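Local coordinates for protein deoxyhypusine hydroxylase (Homo sapiens, PDB 4D50) that catalyses the iron-dependent hydroxylation of the deoxyhypusine side chain on initiation factor eIF-5A, the second step in making hypusine, at residues A[28-33]-A[60-65]; A[243-248]-A[275-280]; A[261-266]-A[280-285]. All coordinates share one frame; numbering follows the deposited sequence.

Contact 1 (A[28-33]-A[60-65]); sequences ARFRAL and KHELAY. With FE (Fe (III) ion), chain D; PER (peroxide ion), chain E.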
loop_
_atom_site.group_PDB
_atom_site.type_symbol
_atom_site.label_atom_id
_atom_site.label_comp_id
_atom_site.label_asym_id
_atom_site.label_seq_id
_atom_site.Cartn_x
_atom_site.Cartn_y
_atom_site.Cartn_z
ATOM N N ALA A 28 -10.503 -13.309 6.894
ATOM C CA ALA A 28 -10.566 -13.234 8.359
ATOM C C ALA A 28 -9.265 -12.757 8.979
ATOM O O ALA A 28 -9.254 -11.993 9.929
ATOM C CB ALA A 28 -10.914 -14.588 8.938
ATOM N N ARG A 29 -8.162 -13.183 8.402
ATOM C CA ARG A 29 -6.887 -12.706 8.845
ATOM C C ARG A 29 -6.682 -11.269 8.384
ATOM O O ARG A 29 -6.080 -10.491 9.113
ATOM C CB ARG A 29 -5.811 -13.618 8.327
ATOM C CG ARG A 29 -5.987 -15.128 8.709
ATOM C CD ARG A 29 -4.945 -15.982 8.029
ATOM N NE ARG A 29 -3.645 -15.822 8.631
ATOM C CZ ARG A 29 -2.506 -16.298 8.192
ATOM N NH1 ARG A 29 -2.455 -17.050 7.095
ATOM N NH2 ARG A 29 -1.383 -16.092 8.851
ATOM N N PHE A 30 -7.243 -10.846 7.234
ATOM C CA PHE A 30 -7.160 -9.403 6.866
ATOM C C PHE A 30 -7.927 -8.533 7.781
ATOM O O PHE A 30 -7.485 -7.463 8.201
ATOM C CB PHE A 30 -7.627 -9.153 5.412
ATOM C CG PHE A 30 -6.520 -9.255 4.428
ATOM C CD1 PHE A 30 -5.912 -10.468 4.200
ATOM C CD2 PHE A 30 -6.062 -8.129 3.762
ATOM C CE1 PHE A 30 -4.876 -10.582 3.300
ATOM C CE2 PHE A 30 -5.000 -8.235 2.897
ATOM C CZ PHE A 30 -4.413 -9.467 2.657
ATOM N N ARG A 31 -9.097 -9.012 8.154
ATOM C CA ARG A 31 -9.952 -8.307 9.080
ATOM C C ARG A 31 -9.256 -8.159 10.386
ATOM O O ARG A 31 -9.290 -7.069 10.955
ATOM C CB ARG A 31 -11.262 -9.070 9.337
ATOM C CG ARG A 31 -12.273 -8.817 8.286
ATOM C CD ARG A 31 -13.492 -9.728 8.475
ATOM N NE ARG A 31 -14.169 -9.826 7.191
ATOM C CZ ARG A 31 -14.847 -8.820 6.634
ATOM N NH1 ARG A 31 -15.010 -7.657 7.273
ATOM N NH2 ARG A 31 -15.386 -8.983 5.436
ATOM N N ALA A 32 -8.618 -9.211 10.858
ATOM C CA ALA A 32 -7.835 -9.127 12.144
ATOM C C ALA A 32 -6.725 -8.096 12.044
ATOM O O ALA A 32 -6.469 -7.283 12.939
ATOM C CB ALA A 32 -7.279 -10.480 12.489
ATOM N N LEU A 33 -5.973 -8.188 10.953
ATOM C CA LEU A 33 -4.880 -7.276 10.727
ATOM C C LEU A 33 -5.300 -5.813 10.751
ATOM O O LEU A 33 -4.681 -5.021 11.403
ATOM C CB LEU A 33 -4.192 -7.566 9.371
ATOM C CG LEU A 33 -3.142 -6.538 8.910
ATOM C CD1 LEU A 33 -1.960 -6.432 9.900
ATOM C CD2 LEU A 33 -2.654 -6.881 7.505
ATOM N N LYS A 60 1.862 -10.783 3.910
ATOM C CA LYS A 60 3.067 -10.229 4.534
ATOM C C LYS A 60 3.330 -8.755 4.193
ATOM O O LYS A 60 3.728 -7.966 5.040
ATOM C CB LYS A 60 4.286 -11.036 4.165
ATOM C CG LYS A 60 4.400 -12.385 4.863
ATOM C CD LYS A 60 5.757 -13.043 4.590
ATOM C CE LYS A 60 5.862 -13.537 3.176
ATOM N NZ LYS A 60 7.046 -14.383 2.916
ATOM N N HIS A 61 3.062 -8.392 2.972
ATOM C CA HIS A 61 3.240 -7.009 2.551
ATOM C C HIS A 61 2.177 -6.098 3.161
ATOM O O HIS A 61 2.486 -4.939 3.502
ATOM C CB HIS A 61 3.388 -6.934 1.036
ATOM C CG HIS A 61 2.193 -6.377 0.330
ATOM N ND1 HIS A 61 0.960 -6.985 0.353
ATOM C CD2 HIS A 61 2.053 -5.222 -0.368
ATOM C CE1 HIS A 61 0.119 -6.258 -0.390
ATOM N NE2 HIS A 61 0.758 -5.162 -0.799
ATOM N N GLU A 62 0.981 -6.622 3.436
ATOM C CA GLU A 62 -0.069 -5.831 4.154
ATOM C C GLU A 62 0.367 -5.585 5.647
ATOM O O GLU A 62 0.095 -4.535 6.266
ATOM C CB GLU A 62 -1.375 -6.560 4.094
ATOM C CG GLU A 62 -2.623 -5.721 3.891
ATOM C CD GLU A 62 -2.725 -5.214 2.461
ATOM O OE1 GLU A 62 -2.620 -6.007 1.504
ATOM O OE2 GLU A 62 -2.776 -3.983 2.324
ATOM N N LEU A 63 1.016 -6.583 6.196
ATOM C CA LEU A 63 1.555 -6.432 7.549
ATOM C C LEU A 63 2.442 -5.248 7.554
ATOM O O LEU A 63 2.442 -4.431 8.498
ATOM C CB LEU A 63 2.343 -7.637 8.010
ATOM C CG LEU A 63 1.679 -9.017 7.920
ATOM C CD1 LEU A 63 2.696 -10.064 8.264
ATOM C CD2 LEU A 63 0.528 -9.085 8.862
ATOM N N ALA A 64 3.366 -5.240 6.602
ATOM C CA ALA A 64 4.345 -4.120 6.592
ATOM C C ALA A 64 3.630 -2.800 6.327
ATOM O O ALA A 64 3.970 -1.788 6.976
ATOM C CB ALA A 64 5.432 -4.317 5.521
ATOM N N TYR A 65 2.684 -2.757 5.406
ATOM C CA TYR A 65 1.937 -1.539 5.165
ATOM C C TYR A 65 1.264 -0.987 6.419
ATOM O O TYR A 65 1.387 0.174 6.775
ATOM C CB TYR A 65 0.870 -1.784 4.104
ATOM C CG TYR A 65 -0.067 -0.650 3.822
ATOM C CD1 TYR A 65 0.340 0.468 3.105
ATOM C CD2 TYR A 65 -1.336 -0.621 4.411
ATOM C CE1 TYR A 65 -0.544 1.540 2.870
ATOM C CE2 TYR A 65 -2.227 0.394 4.149
ATOM C CZ TYR A 65 -1.804 1.508 3.458
ATOM O OH TYR A 65 -2.712 2.466 3.218
HETATM FE FE FE D . 0.176 -3.883 -2.661
HETATM O O1 PER E . 2.924 -3.708 -2.974
HETATM O O2 PER E . 1.897 -4.395 -3.899
HETATM O O HOH W 1 1.063 -1.838 -1.825
HETATM O O HOH W 2 -1.591 -3.269 -1.582
#
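In this all-helical fold of HEAT-like repeats, Phe30 and Leu33 of helix 26-39 pack on Glu62 and Leu63 of helix 57-70, which carries an iron ligand. The two segments run nearly parallel, 11° apart, with axes 11.0 Å from each other, so long side chains are needed to bridge them. Leu33 suits the gap: its CG stands anti to the backbone N (chi1 171°), which sends one methyl to each neighbour. Leu33 CD1 meets Leu63 CD2 at 3.8 Å, and Leu33 CD2 lies 3.7 Å from Glu62 CB.

Phe30 crosses Glu62 at about a right angle. Its edge, not its face, receives the carboxylate, with Phe30 CE2 3.5 Å from Glu62 OE1 near the ring plane; the slightly positive ring hydrogens there suit an oxygen. Glu62 bends at chi2, so its CG also lies against CE2, and Glu249 brings a second carboxylate close to OE1. One residue before Glu62, His61 leaves its helix on the side away from helix 26-39, and its ring reaches the diiron site. Its ND1 is hydrogen-bonded to Leu58 O, which probably steadies the ring, while His61 NE2 binds the iron(III) ion at 2.3 Å and His61 CD2 comes within 3.1 Å of peroxide O1.

Contact 2 (A[243-248]-A[275-280]); sequences VRHECA and RESCEV. With FE (Fe (III) ion), chain D; PER (peroxide ion), chain E; GAI (guanidine), chain F.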
loop_
_atom_site.group_PDB
_atom_site.type_symbol
_atom_site.label_atom_id
_atom_site.label_comp_id
_atom_site.label_asym_id
_atom_site.label_seq_id
_atom_site.Cartn_x
_atom_site.Cartn_y
_atom_site.Cartn_z
ATOM N N VAL A 243 1.718 -5.059 -9.701
ATOM C CA VAL A 243 0.826 -4.077 -10.330
ATOM C C VAL A 243 -0.597 -4.674 -10.539
ATOM O O VAL A 243 -1.634 -4.025 -10.227
ATOM C CB VAL A 243 1.305 -3.645 -11.728
ATOM C CG1 VAL A 243 0.326 -2.702 -12.362
ATOM C CG2 VAL A 243 2.722 -2.963 -11.610
ATOM N N ARG A 244 -0.615 -5.899 -11.009
ATOM C CA ARG A 244 -1.919 -6.512 -11.219
ATOM C C ARG A 244 -2.679 -6.696 -9.904
ATOM O O ARG A 244 -3.879 -6.425 -9.822
ATOM C CB ARG A 244 -1.814 -7.821 -11.959
ATOM C CG ARG A 244 -1.156 -7.763 -13.356
ATOM C CD ARG A 244 -0.894 -9.178 -13.895
ATOM N NE ARG A 244 -2.190 -9.781 -14.085
ATOM C CZ ARG A 244 -2.480 -11.067 -13.941
ATOM N NH1 ARG A 244 -1.572 -11.945 -13.541
ATOM N NH2 ARG A 244 -3.728 -11.390 -14.073
ATOM N N HIS A 245 -1.970 -7.090 -8.864
ATOM C CA HIS A 245 -2.588 -7.142 -7.493
ATOM C C HIS A 245 -3.147 -5.802 -7.020
ATOM O O HIS A 245 -4.270 -5.743 -6.479
ATOM C CB HIS A 245 -1.623 -7.716 -6.458
ATOM C CG HIS A 245 -1.492 -6.871 -5.252
ATOM N ND1 HIS A 245 -2.442 -6.889 -4.252
ATOM C CD2 HIS A 245 -0.504 -6.048 -4.832
ATOM C CE1 HIS A 245 -2.092 -6.027 -3.321
ATOM N NE2 HIS A 245 -0.884 -5.571 -3.599
ATOM N N GLU A 246 -2.410 -4.693 -7.248
ATOM C CA GLU A 246 -2.857 -3.418 -6.786
ATOM C C GLU A 246 -4.117 -2.965 -7.536
ATOM O O GLU A 246 -5.028 -2.397 -6.922
ATOM C CB GLU A 246 -1.693 -2.394 -6.908
ATOM C CG GLU A 246 -1.691 -1.357 -5.818
ATOM C CD GLU A 246 -1.513 -1.943 -4.450
ATOM O OE1 GLU A 246 -0.528 -2.627 -4.188
ATOM O OE2 GLU A 246 -2.430 -1.715 -3.638
ATOM N N CYS A 247 -4.146 -3.278 -8.822
ATOM C CA CYS A 247 -5.293 -3.026 -9.716
ATOM C C CYS A 247 -6.514 -3.833 -9.258
ATOM O O CYS A 247 -7.602 -3.309 -9.157
ATOM C CB CYS A 247 -4.921 -3.264 -11.164
ATOM S SG CYS A 247 -3.855 -1.960 -11.799
ATOM N N ALA A 248 -6.284 -5.081 -8.839
ATOM C CA ALA A 248 -7.348 -5.905 -8.348
ATOM C C ALA A 248 -7.922 -5.313 -7.029
ATOM O O ALA A 248 -9.156 -5.245 -6.813
ATOM C CB ALA A 248 -6.831 -7.301 -8.112
ATOM N N ARG A 275 -4.590 -14.019 -7.464
ATOM C CA ARG A 275 -5.721 -14.785 -6.893
ATOM C C ARG A 275 -6.178 -14.334 -5.541
ATOM O O ARG A 275 -7.376 -14.213 -5.257
ATOM C CB ARG A 275 -5.437 -16.311 -6.814
ATOM C CG ARG A 275 -5.192 -17.048 -8.103
ATOM C CD ARG A 275 -5.179 -18.546 -7.737
ATOM N NE ARG A 275 -4.188 -18.989 -6.745
ATOM C CZ ARG A 275 -2.922 -19.304 -7.046
ATOM N NH1 ARG A 275 -2.457 -19.073 -8.267
ATOM N NH2 ARG A 275 -2.069 -19.743 -6.132
ATOM N N GLU A 276 -5.219 -14.147 -4.625
ATOM C CA GLU A 276 -5.615 -13.802 -3.260
ATOM C C GLU A 276 -6.183 -12.432 -3.154
ATOM O O GLU A 276 -7.128 -12.233 -2.368
ATOM C CB GLU A 276 -4.419 -13.947 -2.340
ATOM C CG GLU A 276 -4.059 -15.377 -2.114
ATOM C CD GLU A 276 -2.857 -15.570 -1.180
ATOM O OE1 GLU A 276 -2.131 -14.610 -0.736
ATOM O OE2 GLU A 276 -2.654 -16.789 -0.886
ATOM N N SER A 277 -5.674 -11.497 -3.948
ATOM C CA SER A 277 -6.318 -10.160 -3.981
ATOM C C SER A 277 -7.757 -10.239 -4.446
ATOM O O SER A 277 -8.650 -9.608 -3.852
ATOM C CB SER A 277 -5.571 -9.083 -4.803
ATOM O OG SER A 277 -4.389 -8.798 -4.113
ATOM N N CYS A 278 -8.019 -11.066 -5.496
ATOM C CA CYS A 278 -9.388 -11.199 -5.992
ATOM C C CYS A 278 -10.354 -11.859 -4.976
ATOM O O CYS A 278 -11.495 -11.412 -4.785
ATOM C CB CYS A 278 -9.382 -11.968 -7.350
ATOM S SG CYS A 278 -8.594 -11.174 -8.709
ATOM N N GLU A 279 -9.882 -12.913 -4.323
ATOM C CA GLU A 279 -10.540 -13.555 -3.185
ATOM C C GLU A 279 -10.971 -12.666 -2.046
ATOM O O GLU A 279 -12.151 -12.618 -1.686
ATOM C CB GLU A 279 -9.647 -14.672 -2.630
ATOM C CG GLU A 279 -10.226 -15.355 -1.352
ATOM C CD GLU A 279 -9.310 -16.388 -0.716
ATOM O OE1 GLU A 279 -8.280 -16.754 -1.294
ATOM O OE2 GLU A 279 -9.601 -16.829 0.414
ATOM N N VAL A 280 -10.019 -11.916 -1.516
ATOM C CA VAL A 280 -10.263 -10.989 -0.463
ATOM C C VAL A 280 -11.267 -9.916 -0.915
ATOM O O VAL A 280 -12.197 -9.606 -0.159
ATOM C CB VAL A 280 -8.931 -10.396 0.065
ATOM C CG1 VAL A 280 -9.169 -9.268 1.055
ATOM C CG2 VAL A 280 -8.131 -11.523 0.732
HETATM FE FE FE D . 0.176 -3.883 -2.661
HETATM O O1 PER E . 2.924 -3.708 -2.974
HETATM O O2 PER E . 1.897 -4.395 -3.899
HETATM C C GAI F . -15.352 -14.964 -3.201
HETATM N N1 GAI F . -16.203 -14.454 -2.406
HETATM N N2 GAI F . -15.792 -15.462 -4.330
HETATM N N3 GAI F . -14.039 -14.985 -2.970
HETATM O O HOH W 2 -1.591 -3.269 -1.582
HETATM O O HOH W 1 1.063 -1.838 -1.825
#
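His245 reaches from helix 241-254 to Ser277 of helix 272-289 with one side of its ring and binds iron with its far end. Near the backbone, CB and CG pass the serine hydroxyl without bonding it, His245 CB lying 3.8 Å from Ser277 OG. The next atom, ND1 of His245, makes the bond: it donates to Ser277 OG over 2.7 Å at a nearly straight 165°, and the oxygen sits only 14° out of the ring plane. On the other side of the ring, His245 CD2 edges up to peroxide O2 at 3.1 Å. At the tip, His245 NE2 binds the iron(III) ion at 2.2 Å.

The two segments are near-parallel neighbours in a HEAT-repeat stack, their axes 8.7 Å apart, and residues 243-248 open the fifth HEAT-like repeat. Small residues permit this closeness: Ala248 CB rests 4.0 Å from Ser277 CB and also touches Cys278 SG.

Serine suits the second shell because its hydroxyl, beside its own backbone N and anti to the carbonyl carbon (chi1 -68°), can accept from the imidazole while it is hydrogen-bonded to Val273 O one turn back. With an alanine here, ND1 of His245 would probably be left without its acceptor and the orientation of the ring would be less firmly fixed. Next to His245, Glu246 bends at chi2 and binds the same iron through OE1 at 2.1 Å, and Glu246 OE2 accepts a hydrogen bond of 2.7 Å from water 2, itself an iron ligand.

Contact 3 (A[261-266]-A[280-285]); sequences AALQAH and VALDMY. With GAI (guanidine), chain F.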
loop_
_atom_site.group_PDB
_atom_site.type_symbol
_atom_site.label_atom_id
_atom_site.label_comp_id
_atom_site.label_asym_id
_atom_site.label_seq_id
_atom_site.Cartn_x
_atom_site.Cartn_y
_atom_site.Cartn_z
ATOM N N ALA A 261 -17.171 -8.418 -11.650
ATOM C CA ALA A 261 -17.004 -9.386 -12.740
ATOM C C ALA A 261 -15.548 -9.584 -13.128
ATOM O O ALA A 261 -15.123 -10.708 -13.382
ATOM C CB ALA A 261 -17.832 -8.984 -13.963
ATOM N N ALA A 262 -14.753 -8.501 -13.176
ATOM C CA ALA A 262 -13.314 -8.637 -13.512
ATOM C C ALA A 262 -12.540 -9.423 -12.473
ATOM O O ALA A 262 -11.660 -10.200 -12.795
ATOM C CB ALA A 262 -12.666 -7.255 -13.743
ATOM N N LEU A 263 -12.824 -9.182 -11.206
ATOM C CA LEU A 263 -12.173 -9.908 -10.139
ATOM C C LEU A 263 -12.542 -11.425 -10.235
ATOM O O LEU A 263 -11.705 -12.279 -10.016
ATOM C CB LEU A 263 -12.628 -9.380 -8.792
ATOM C CG LEU A 263 -12.217 -7.928 -8.511
ATOM C CD1 LEU A 263 -12.993 -7.276 -7.397
ATOM C CD2 LEU A 263 -10.755 -8.002 -8.203
ATOM N N GLN A 264 -13.802 -11.743 -10.495
ATOM C CA GLN A 264 -14.177 -13.180 -10.575
ATOM C C GLN A 264 -13.418 -13.786 -11.728
ATOM O O GLN A 264 -13.014 -14.937 -11.671
ATOM C CB GLN A 264 -15.688 -13.348 -10.777
ATOM C CG GLN A 264 -16.210 -14.764 -11.041
ATOM C CD GLN A 264 -15.873 -15.685 -9.913
ATOM O OE1 GLN A 264 -15.714 -16.908 -10.107
ATOM N NE2 GLN A 264 -15.762 -15.139 -8.714
ATOM N N ALA A 265 -13.278 -13.042 -12.820
ATOM C CA ALA A 265 -12.564 -13.548 -13.989
ATOM C C ALA A 265 -11.166 -14.000 -13.649
ATOM O O ALA A 265 -10.614 -14.871 -14.301
ATOM C CB ALA A 265 -12.530 -12.510 -15.119
ATOM N N HIS A 266 -10.541 -13.386 -12.640
ATOM C CA HIS A 266 -9.129 -13.666 -12.349
ATOM C C HIS A 266 -8.986 -14.453 -11.045
ATOM O O HIS A 266 -7.879 -14.662 -10.567
ATOM C CB HIS A 266 -8.323 -12.316 -12.351
ATOM C CG HIS A 266 -8.269 -11.700 -13.700
ATOM N ND1 HIS A 266 -7.359 -12.079 -14.658
ATOM C CD2 HIS A 266 -9.134 -10.859 -14.329
ATOM C CE1 HIS A 266 -7.653 -11.512 -15.809
ATOM N NE2 HIS A 266 -8.683 -10.720 -15.629
ATOM N N VAL A 280 -10.019 -11.916 -1.516
ATOM C CA VAL A 280 -10.263 -10.989 -0.463
ATOM C C VAL A 280 -11.267 -9.916 -0.915
ATOM O O VAL A 280 -12.197 -9.606 -0.159
ATOM C CB VAL A 280 -8.931 -10.396 0.065
ATOM C CG1 VAL A 280 -9.169 -9.268 1.055
ATOM C CG2 VAL A 280 -8.131 -11.523 0.732
ATOM N N ALA A 281 -11.109 -9.384 -2.134
ATOM C CA ALA A 281 -11.996 -8.319 -2.645
ATOM C C ALA A 281 -13.439 -8.842 -2.760
ATOM O O ALA A 281 -14.391 -8.171 -2.270
ATOM C CB ALA A 281 -11.503 -7.766 -3.984
ATOM N N LEU A 282 -13.570 -10.033 -3.334
ATOM C CA LEU A 282 -14.899 -10.645 -3.472
ATOM C C LEU A 282 -15.483 -10.979 -2.121
ATOM O O LEU A 282 -16.660 -10.756 -1.917
ATOM C CB LEU A 282 -14.840 -11.853 -4.382
ATOM C CG LEU A 282 -14.523 -11.532 -5.861
ATOM C CD1 LEU A 282 -14.106 -12.751 -6.642
ATOM C CD2 LEU A 282 -15.632 -10.766 -6.600
ATOM N N ASP A 283 -14.676 -11.525 -1.196
ATOM C CA ASP A 283 -15.140 -11.836 0.145
ATOM C C ASP A 283 -15.603 -10.617 0.881
ATOM O O ASP A 283 -16.576 -10.700 1.600
ATOM C CB ASP A 283 -14.099 -12.584 0.999
ATOM C CG ASP A 283 -13.881 -14.045 0.559
ATOM O OD1 ASP A 283 -14.579 -14.589 -0.301
ATOM O OD2 ASP A 283 -12.897 -14.635 1.025
ATOM N N MET A 284 -14.979 -9.466 0.643
ATOM C CA MET A 284 -15.420 -8.257 1.350
ATOM C C MET A 284 -16.763 -7.798 0.820
ATOM O O MET A 284 -17.601 -7.314 1.562
ATOM C CB MET A 284 -14.371 -7.157 1.282
ATOM C CG MET A 284 -13.053 -7.587 1.925
ATOM S SD MET A 284 -13.138 -8.014 3.666
ATOM C CE MET A 284 -11.510 -8.728 4.026
ATOM N N TYR A 285 -16.950 -7.930 -0.483
ATOM C CA TYR A 285 -18.240 -7.568 -1.087
ATOM C C TYR A 285 -19.342 -8.466 -0.548
ATOM O O TYR A 285 -20.421 -7.969 -0.182
ATOM C CB TYR A 285 -18.204 -7.637 -2.589
ATOM C CG TYR A 285 -19.577 -7.441 -3.189
ATOM C CD1 TYR A 285 -20.209 -6.239 -3.086
ATOM C CD2 TYR A 285 -20.283 -8.518 -3.752
ATOM C CE1 TYR A 285 -21.484 -6.057 -3.582
ATOM C CE2 TYR A 285 -21.567 -8.356 -4.235
ATOM C CZ TYR A 285 -22.144 -7.121 -4.161
ATOM O OH TYR A 285 -23.397 -6.902 -4.656
HETATM C C GAI F . -15.352 -14.964 -3.201
HETATM N N1 GAI F . -16.203 -14.454 -2.406
HETATM N N2 GAI F . -15.792 -15.462 -4.330
HETATM N N3 GAI F . -14.039 -14.985 -2.970
#
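Leu263 of helix 257-265 fits against Ala281 and Leu282 of helix 272-289, and this is the close-packed half of the contact. Leu263 CD1 lies 3.8 Å from Ala281 CB, while Leu263 CB, nearer the backbone, receives Leu282 CD2 at 4.0 Å. Both leucines hold CG anti to the carbonyl carbon (chi1 -65° in Leu263), and their branches fill the space between segments whose axes pass 10.0 Å apart at 135°. Alanine suits position 281, where a single methyl leaves room for the leucine tip. Leu263 also touches Ala248 of helix 241-254, so this leucine packs between that helix and the last one of the HEAT-repeat array, 272-289.

Toward solvent the fit is looser and more polar. Gln264, an exposed residue bent at chi2, crosses Leu282 at about a right angle and sets Gln264 NE2 3.6 Å from Leu282 CD1, a touch with no hydrogen bond behind it. On the same leucine a bound guanidine settles, its carbon 3.4 Å from Leu282 CB. Asp283 holds the guanidine, which is probably protonated, through OD1: this oxygen of Asp283 accepts one hydrogen bond from guanidine N1 at 2.7 Å and a weak one from N3 at 2.8 Å.

Across the two segments there is no hydrogen bond. Cohesion between the helices therefore rests on apolar side chains, whereas the polar groups at the margin add no bond between them: an aspartate beside an aliphatic side chain offers a flat, probably cationic group both a charge to pair with and a surface to lie on.

How the contacts relate
Contacts 1 and 2 are buried and belong to the core, whereas contact 3, whose centre is about 18 Å from that of the chain, is only partly buried. Contact 1 and contact 2 supply ligands to one iron, and their histidines, His61 and His245, meet there with ring planes at about 85°. Contacts 2 and 3 share helix 272-289 and Val280, which also touches Phe30 of contact 1. Their chemistry differs: contact 2 alone has a hydrogen bond across its segments, contact 1 joins its helices by leucines and a phenylalanine edge on a carboxylate, and contact 3 is aliphatic, with a guanidine at its margin.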